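Local coordinates for protein CD38 molecule (Bos taurus, PDB 3P5S) that belongs to the ADP-ribosyl cyclase family and binds AVU in a pocket beside its parallel beta-sheet, at residues G113-W118 with E190-T195; E218-R223 with K253-G258. One frame throughout, in Å; residues are numbered along the deposited sequence.

Contact 1 of 2, residues G113-W118 with E190-T195; sequences GQQVFW and ESACNT. With AVU ([(2R,3S,4R,5R)-5-(6-amino-9H-purin-9-yl)-3,4-dihydroxytetrahydrofuran-2-yl]methyl [(2R,3R,4R)-4-fluoro-3-hydroxytetrahydrofuran-2-yl]methyl dihydrogen diphosphate), chain E.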
loop_
_atom_site.group_PDB
_atom_site.type_symbol
_atom_site.label_atom_id
_atom_site.label_comp_id
_atom_site.label_asym_id
_atom_site.label_seq_id
_atom_site.Cartn_x
_atom_site.Cartn_y
_atom_site.Cartn_z
ATOM N N GLY A 113 4.753 -9.912 -12.911
ATOM C CA GLY A 113 5.454 -10.939 -12.171
ATOM C C GLY A 113 6.329 -10.457 -11.034
ATOM O O GLY A 113 7.012 -11.270 -10.428
ATOM N N GLN A 114 6.329 -9.158 -10.735
ATOM C CA GLN A 114 7.180 -8.645 -9.655
ATOM C C GLN A 114 6.409 -8.073 -8.471
ATOM O O GLN A 114 7.008 -7.561 -7.530
ATOM C CB GLN A 114 8.087 -7.511 -10.153
ATOM C CG GLN A 114 9.154 -7.886 -11.156
ATOM C CD GLN A 114 10.233 -6.809 -11.224
ATOM O OE1 GLN A 114 10.553 -6.165 -10.212
ATOM N NE2 GLN A 114 10.776 -6.589 -12.410
ATOM N N GLN A 115 5.095 -8.117 -8.539
ATOM C CA GLN A 115 4.266 -7.377 -7.607
ATOM C C GLN A 115 4.002 -8.164 -6.329
ATOM O O GLN A 115 3.690 -9.379 -6.362
ATOM C CB GLN A 115 2.941 -6.978 -8.263
ATOM C CG GLN A 115 2.180 -5.926 -7.477
ATOM C CD GLN A 115 1.090 -5.253 -8.293
ATOM O OE1 GLN A 115 1.116 -5.267 -9.518
ATOM N NE2 GLN A 115 0.129 -4.664 -7.609
ATOM N N VAL A 116 4.120 -7.467 -5.206
ATOM C CA VAL A 116 3.916 -8.087 -3.896
ATOM C C VAL A 116 2.954 -7.297 -3.015
ATOM O O VAL A 116 3.146 -6.106 -2.772
ATOM C CB VAL A 116 5.268 -8.276 -3.147
ATOM C CG1 VAL A 116 5.031 -8.855 -1.737
ATOM C CG2 VAL A 116 6.191 -9.174 -3.961
ATOM N N PHE A 117 1.905 -7.964 -2.548
ATOM C CA PHE A 117 0.976 -7.391 -1.574
ATOM C C PHE A 117 1.306 -7.911 -0.186
ATOM O O PHE A 117 2.009 -8.912 -0.051
ATOM C CB PHE A 117 -0.462 -7.790 -1.898
ATOM C CG PHE A 117 -0.954 -7.287 -3.229
ATOM C CD1 PHE A 117 -1.686 -6.117 -3.306
ATOM C CD2 PHE A 117 -0.698 -7.989 -4.392
ATOM C CE1 PHE A 117 -2.146 -5.640 -4.510
ATOM C CE2 PHE A 117 -1.151 -7.514 -5.625
ATOM C CZ PHE A 117 -1.891 -6.340 -5.675
ATOM N N TRP A 118 0.803 -7.233 0.842
ATOM C CA TRP A 118 0.970 -7.698 2.210
ATOM C C TRP A 118 -0.189 -7.199 3.067
ATOM O O TRP A 118 -0.889 -6.254 2.698
ATOM C CB TRP A 118 2.295 -7.195 2.792
ATOM C CG TRP A 118 2.469 -5.704 2.635
ATOM C CD1 TRP A 118 3.060 -5.060 1.584
ATOM C CD2 TRP A 118 2.024 -4.676 3.539
ATOM N NE1 TRP A 118 3.034 -3.701 1.786
ATOM C CE2 TRP A 118 2.392 -3.435 2.969
ATOM C CE3 TRP A 118 1.365 -4.683 4.778
ATOM C CZ2 TRP A 118 2.106 -2.215 3.586
ATOM C CZ3 TRP A 118 1.086 -3.454 5.400
ATOM C CH2 TRP A 118 1.474 -2.247 4.810
ATOM N N GLU A 190 -5.343 -2.877 -9.553
ATOM C CA GLU A 190 -5.913 -2.890 -10.901
ATOM C C GLU A 190 -4.870 -3.088 -11.993
ATOM O O GLU A 190 -5.207 -3.589 -13.070
ATOM C CB GLU A 190 -6.744 -1.622 -11.172
ATOM C CG GLU A 190 -7.981 -1.519 -10.288
ATOM C CD GLU A 190 -8.713 -0.187 -10.413
ATOM O OE1 GLU A 190 -8.164 0.753 -11.030
ATOM O OE2 GLU A 190 -9.846 -0.091 -9.895
ATOM N N SER A 191 -3.614 -2.695 -11.728
ATOM C CA SER A 191 -2.580 -2.731 -12.757
ATOM C C SER A 191 -1.745 -4.026 -12.706
ATOM O O SER A 191 -0.961 -4.302 -13.607
ATOM C CB SER A 191 -1.662 -1.509 -12.632
ATOM O OG SER A 191 -0.994 -1.539 -11.392
ATOM N N ALA A 192 -1.927 -4.796 -11.641
ATOM C CA ALA A 192 -1.222 -6.064 -11.436
ATOM C C ALA A 192 -1.289 -6.977 -12.652
ATOM O O ALA A 192 -2.289 -7.022 -13.363
ATOM C CB ALA A 192 -1.827 -6.795 -10.243
ATOM N N CYS A 193 -0.249 -7.758 -12.870
ATOM C CA CYS A 193 -0.302 -8.614 -14.037
ATOM C C CYS A 193 0.622 -9.818 -13.946
ATOM O O CYS A 193 1.720 -9.738 -13.369
ATOM C CB CYS A 193 -0.041 -7.786 -15.300
ATOM S SG CYS A 193 1.609 -7.195 -15.463
ATOM N N ASN A 194 0.141 -10.921 -14.517
ATOM C CA ASN A 194 0.794 -12.226 -14.453
ATOM C C ASN A 194 0.782 -12.741 -13.007
ATOM O O ASN A 194 -0.233 -12.629 -12.322
ATOM C CB ASN A 194 2.200 -12.180 -15.054
ATOM C CG ASN A 194 2.188 -11.953 -16.584
ATOM O OD1 ASN A 194 1.163 -12.107 -17.238
ATOM N ND2 ASN A 194 3.337 -11.614 -17.143
ATOM N N THR A 195 1.877 -13.306 -12.530
ATOM C CA THR A 195 1.868 -13.796 -11.158
ATOM C C THR A 195 2.068 -12.647 -10.151
ATOM O O THR A 195 2.929 -11.782 -10.335
ATOM C CB THR A 195 2.916 -14.901 -10.934
ATOM O OG1 THR A 195 2.584 -16.038 -11.734
ATOM C CG2 THR A 195 2.936 -15.336 -9.464
HETATM N N1 AVU E . 3.079 3.692 4.515
HETATM C C2 AVU E . 2.328 4.059 5.570
HETATM N N3 AVU E . 1.097 3.520 5.705
HETATM C C4 AVU E . 0.602 2.639 4.815
HETATM C C5 AVU E . 1.354 2.245 3.723
HETATM C C6 AVU E . 2.614 2.807 3.602
HETATM N N6 AVU E . 3.447 2.446 2.489
HETATM N N7 AVU E . 0.605 1.358 3.014
HETATM C C8 AVU E . -0.590 1.219 3.645
HETATM N N9 AVU E . -0.580 2.004 4.755
HETATM P PA AVU E . -2.655 -3.528 7.495
HETATM P PB AVU E . -3.549 -3.560 4.830
HETATM C "C1'" AVU E . -1.599 2.194 5.790
HETATM O O1A AVU E . -3.863 -4.075 8.200
HETATM O O1B AVU E . -4.634 -2.640 5.360
HETATM C C1R AVU E . -1.997 -1.861 0.167
HETATM C "C2'" AVU E . -3.008 2.021 5.349
HETATM O "O2'" AVU E . -3.779 3.128 5.724
HETATM O O2A AVU E . -1.351 -3.998 8.106
HETATM O O2B AVU E . -4.076 -4.758 4.078
HETATM C C2R AVU E . -0.731 -2.607 -0.105
HETATM F F2R AVU E . 0.255 -1.826 0.337
HETATM C "C3'" AVU E . -3.468 0.804 5.983
HETATM O "O3'" AVU E . -4.762 0.941 6.441
HETATM O O3A AVU E . -2.616 -4.039 6.005
HETATM C C3R AVU E . -0.752 -3.757 0.745
HETATM O O3R AVU E . -0.769 -4.933 -0.025
HETATM C "C4'" AVU E . -2.456 0.459 7.085
HETATM O "O4'" AVU E . -1.391 1.351 6.962
HETATM C C4R AVU E . -1.977 -3.651 1.590
HETATM O O4R AVU E . -2.801 -2.679 0.940
HETATM C "C5'" AVU E . -1.976 -1.008 7.089
HETATM O "O5'" AVU E . -2.894 -1.953 7.546
HETATM C C5R AVU E . -1.667 -3.303 3.009
HETATM O O5R AVU E . -2.636 -2.701 3.808
HETATM O O HOH W 1 1.105 -3.040 -11.106
HETATM O O HOH W 2 2.427 -6.899 -11.506
#
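The backbone bond from G113 N to C193 O, 3.1 Å long with an N-H...O angle of 149°, is the direct hydrogen bond that joins these two segments. Next to it the CA-H of G113 points at T195 O, with CA and O 3.2 Å apart, a CA-H...O contact that supplements the N-H bond. G113 has a positive phi just ahead of strand 115-119, and the disulfide between C193 and C112 ties the same corner covalently.

Packing and water join the rest. With CG of Q115 anti to the backbone N (chi1 -166°) and the chain extended beyond it, the amide reaches A192, where Q115 OE1 lies 3.1 Å from A192 CA and also beside its methyl. That oxygen accepts a proton from water 1, 2.7 Å from OE1 of Q115, which also bonds S191 OG, itself hydrogen-bonded to F188 O as well. Water 2 lies 2.9 Å from Q115 OE1 and probably donates to it, while accepting from C193 N. The other end of the amide, NE2, bonds the carbonyl of F188, which fixes the rotation of the group between helix 176-191 and the loop after it.

Ligand contacts come from the far end of the strand. W118 N donates to O3R of AVU over 2.9 Å at 167°, a nearly straight bond. The indole turns one face to the ligand, with C5R 3.6 Å above its plane and offset toward the rim, while the F117 ring meets O3R at its edge. The arrangement belongs to a parallel alpha/beta sheet: helix 176-191 ends, the chain turns into strand 195-201, and this runs beside edge strand 115-119, whose end borders the AVU pocket.

Contact 2 of 2, residues E218-R223 with K253-G258; sequences EAPNLR and KSILDG. With AVU ([(2R,3S,4R,5R)-5-(6-amino-9H-purin-9-yl)-3,4-dihydroxytetrahydrofuran-2-yl]methyl [(2R,3R,4R)-4-fluoro-3-hydroxytetrahydrofuran-2-yl]methyl dihydrogen diphosphate), chain E.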
loop_
_atom_site.group_PDB
_atom_site.type_symbol
_atom_site.label_atom_id
_atom_site.label_comp_id
_atom_site.label_asym_id
_atom_site.label_seq_id
_atom_site.Cartn_x
_atom_site.Cartn_y
_atom_site.Cartn_z
ATOM N N GLU A 218 -7.720 -4.199 -2.333
ATOM C CA GLU A 218 -6.814 -4.826 -3.298
ATOM C C GLU A 218 -7.322 -6.118 -3.923
ATOM O O GLU A 218 -7.458 -6.208 -5.146
ATOM C CB GLU A 218 -5.415 -4.982 -2.707
ATOM C CG GLU A 218 -4.893 -3.612 -2.298
ATOM C CD GLU A 218 -3.621 -3.671 -1.520
ATOM O OE1 GLU A 218 -3.406 -4.628 -0.727
ATOM O OE2 GLU A 218 -2.831 -2.746 -1.724
ATOM N N ALA A 219 -7.608 -7.119 -3.099
ATOM C CA ALA A 219 -8.046 -8.386 -3.654
ATOM C C ALA A 219 -9.280 -8.232 -4.579
ATOM O O ALA A 219 -9.306 -8.820 -5.663
ATOM C CB ALA A 219 -8.278 -9.422 -2.532
ATOM N N PRO A 220 -10.283 -7.413 -4.179
ATOM C CA PRO A 220 -11.501 -7.300 -5.003
ATOM C C PRO A 220 -11.295 -6.502 -6.285
ATOM O O PRO A 220 -12.181 -6.493 -7.102
ATOM C CB PRO A 220 -12.476 -6.535 -4.095
ATOM C CG PRO A 220 -11.904 -6.648 -2.700
ATOM C CD PRO A 220 -10.426 -6.724 -2.880
ATOM N N ASN A 221 -10.163 -5.825 -6.453
ATOM C CA ASN A 221 -9.966 -5.020 -7.647
ATOM C C ASN A 221 -8.816 -5.558 -8.490
ATOM O O ASN A 221 -8.371 -4.931 -9.451
ATOM C CB ASN A 221 -9.703 -3.551 -7.275
ATOM C CG ASN A 221 -10.966 -2.798 -6.900
ATOM O OD1 ASN A 221 -11.823 -2.537 -7.748
ATOM N ND2 ASN A 221 -11.073 -2.409 -5.628
ATOM N N LEU A 222 -8.311 -6.712 -8.085
ATOM C CA LEU A 222 -7.177 -7.322 -8.723
ATOM C C LEU A 222 -7.539 -7.593 -10.176
ATOM O O LEU A 222 -8.582 -8.184 -10.456
ATOM C CB LEU A 222 -6.853 -8.600 -7.948
ATOM C CG LEU A 222 -5.548 -9.350 -8.094
ATOM C CD1 LEU A 222 -4.361 -8.388 -8.034
ATOM C CD2 LEU A 222 -5.511 -10.409 -6.990
ATOM N N ARG A 223 -6.698 -7.127 -11.103
ATOM C CA ARG A 223 -6.927 -7.398 -12.525
ATOM C C ARG A 223 -7.283 -8.859 -12.710
ATOM O O ARG A 223 -6.668 -9.735 -12.099
ATOM C CB ARG A 223 -5.697 -7.062 -13.384
ATOM C CG ARG A 223 -5.974 -7.182 -14.892
ATOM C CD ARG A 223 -4.703 -7.303 -15.711
ATOM N NE ARG A 223 -3.762 -6.207 -15.468
ATOM C CZ ARG A 223 -3.751 -5.067 -16.140
ATOM N NH1 ARG A 223 -4.650 -4.857 -17.091
ATOM N NH2 ARG A 223 -2.843 -4.129 -15.861
ATOM N N LYS A 253 -10.257 -16.991 -1.226
ATOM C CA LYS A 253 -10.430 -17.854 -2.406
ATOM C C LYS A 253 -11.720 -17.504 -3.130
ATOM O O LYS A 253 -11.769 -17.451 -4.359
ATOM C CB LYS A 253 -10.457 -19.334 -2.024
ATOM C CG LYS A 253 -10.899 -20.264 -3.169
ATOM C CD LYS A 253 -9.757 -20.567 -4.133
ATOM C CE LYS A 253 -10.214 -21.451 -5.308
ATOM N NZ LYS A 253 -11.152 -22.546 -4.877
ATOM N N SER A 254 -12.764 -17.243 -2.357
ATOM C CA SER A 254 -14.046 -16.829 -2.929
ATOM C C SER A 254 -13.934 -15.550 -3.762
ATOM O O SER A 254 -14.462 -15.458 -4.871
ATOM C CB SER A 254 -15.089 -16.650 -1.820
ATOM O OG SER A 254 -16.320 -16.214 -2.361
ATOM N N ILE A 255 -13.252 -14.554 -3.222
ATOM C CA ILE A 255 -13.064 -13.296 -3.943
ATOM C C ILE A 255 -12.285 -13.542 -5.238
ATOM O O ILE A 255 -12.630 -13.049 -6.312
ATOM C CB ILE A 255 -12.327 -12.276 -3.068
ATOM C CG1 ILE A 255 -13.247 -11.759 -1.967
ATOM C CG2 ILE A 255 -11.770 -11.114 -3.894
ATOM C CD1 ILE A 255 -12.613 -10.683 -1.125
ATOM N N LEU A 256 -11.242 -14.345 -5.148
ATOM C CA LEU A 256 -10.409 -14.562 -6.318
ATOM C C LEU A 256 -11.114 -15.355 -7.404
ATOM O O LEU A 256 -10.810 -15.195 -8.595
ATOM C CB LEU A 256 -9.100 -15.223 -5.909
ATOM C CG LEU A 256 -8.359 -14.347 -4.914
ATOM C CD1 LEU A 256 -7.097 -15.061 -4.509
ATOM C CD2 LEU A 256 -8.053 -13.001 -5.568
ATOM N N ASP A 257 -12.052 -16.209 -7.003
ATOM C CA ASP A 257 -12.815 -16.977 -7.980
ATOM C C ASP A 257 -13.612 -16.016 -8.859
ATOM O O ASP A 257 -13.694 -16.186 -10.079
ATOM C CB ASP A 257 -13.756 -17.951 -7.273
ATOM C CG ASP A 257 -13.017 -19.112 -6.624
ATOM O OD1 ASP A 257 -11.898 -19.427 -7.082
ATOM O OD2 ASP A 257 -13.557 -19.713 -5.666
ATOM N N GLY A 258 -14.159 -14.983 -8.226
ATOM C CA GLY A 258 -15.032 -14.029 -8.894
ATOM C C GLY A 258 -14.285 -13.125 -9.852
ATOM O O GLY A 258 -14.882 -12.564 -10.775
HETATM N N1 AVU E . 3.079 3.692 4.515
HETATM C C2 AVU E . 2.328 4.059 5.570
HETATM N N3 AVU E . 1.097 3.520 5.705
HETATM C C4 AVU E . 0.602 2.639 4.815
HETATM C C5 AVU E . 1.354 2.245 3.723
HETATM C C6 AVU E . 2.614 2.807 3.602
HETATM N N6 AVU E . 3.447 2.446 2.489
HETATM N N7 AVU E . 0.605 1.358 3.014
HETATM C C8 AVU E . -0.590 1.219 3.645
HETATM N N9 AVU E . -0.580 2.004 4.755
HETATM P PA AVU E . -2.655 -3.528 7.495
HETATM P PB AVU E . -3.549 -3.560 4.830
HETATM C "C1'" AVU E . -1.599 2.194 5.790
HETATM O O1A AVU E . -3.863 -4.075 8.200
HETATM O O1B AVU E . -4.634 -2.640 5.360
HETATM C C1R AVU E . -1.997 -1.861 0.167
HETATM C "C2'" AVU E . -3.008 2.021 5.349
HETATM O "O2'" AVU E . -3.779 3.128 5.724
HETATM O O2A AVU E . -1.351 -3.998 8.106
HETATM O O2B AVU E . -4.076 -4.758 4.078
HETATM C C2R AVU E . -0.731 -2.607 -0.105
HETATM F F2R AVU E . 0.255 -1.826 0.337
HETATM C "C3'" AVU E . -3.468 0.804 5.983
HETATM O "O3'" AVU E . -4.762 0.941 6.441
HETATM O O3A AVU E . -2.616 -4.039 6.005
HETATM C C3R AVU E . -0.752 -3.757 0.745
HETATM O O3R AVU E . -0.769 -4.933 -0.025
HETATM C "C4'" AVU E . -2.456 0.459 7.085
HETATM O "O4'" AVU E . -1.391 1.351 6.962
HETATM C C4R AVU E . -1.977 -3.651 1.590
HETATM O O4R AVU E . -2.801 -2.679 0.940
HETATM C "C5'" AVU E . -1.976 -1.008 7.089
HETATM O "O5'" AVU E . -2.894 -1.953 7.546
HETATM C C5R AVU E . -1.667 -3.303 3.009
HETATM O O5R AVU E . -2.636 -2.701 3.808
#
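I255, with the largest buried area here, enters the contact through both branches of its side chain. Its CG2, anti to the backbone N and beside the carbonyl carbon, rests against the backbone of A219, 3.8 Å from A219 O. The same methyl lies 4.1 Å from A219 CB and 4.0 Å from P220 CA, so it touches two successive residues of the turn. The other branch runs on extended (chi2 -176°) and brings CD1 beside the proline ring, 4.4 Å from CG of P220. The nearest pair of CA atoms is P220 and I255, 6.3 Å apart.

L256, one position on, supplies the second part of the interface. From a CB that is not aimed at the loop, its CD2 branch still reaches CD2 of L222 at 3.9 Å, the two leucines crossing obliquely. No hydrogen bond joins the segments, so the evidence is for apolar packing of helix 247-258 against the turn that follows helix 213-218 and leads to strand 227-234. In this parallel alpha/beta fold, helix 247-258 itself leads to the next strand, 262-270; L256 also touches F263 there, while L222 reaches back to F117 of strand 115-119.

A219 is the loop residue with most area buried, and its methyl points toward the helix. The turn around it is held by N221 N bonding E218 O at 3.0 Å, with a weak bond from L222 N to A219 O. E218, just before A219, points its carboxylate into the AVU pocket instead; its approach to the ligand is too short in the model to be assigned a bond type. L222 O accepts a hydrogen bond from NE of R259, just past the helix segment.

Contacts 1 and 2 follow one another along the chain, with centres 13 Å apart, and they meet through R223. Its NE lies 2.7 Å from A192 O and its NH2 lies 2.9 Å from S191 O, both probable hydrogen bonds, so the loop of contact 2 is tied to residues at and just past the end of helix 176-191 in contact 1. L222 also packs on A192. Nearer the ligand, F117 packs near the E218 carboxylate, whose exact place is doubtful. AVU touches both contacts: W118 and F117 come from residues 113-118, E218 from residues 218-223, while helix segment 253-258 packs behind the loop.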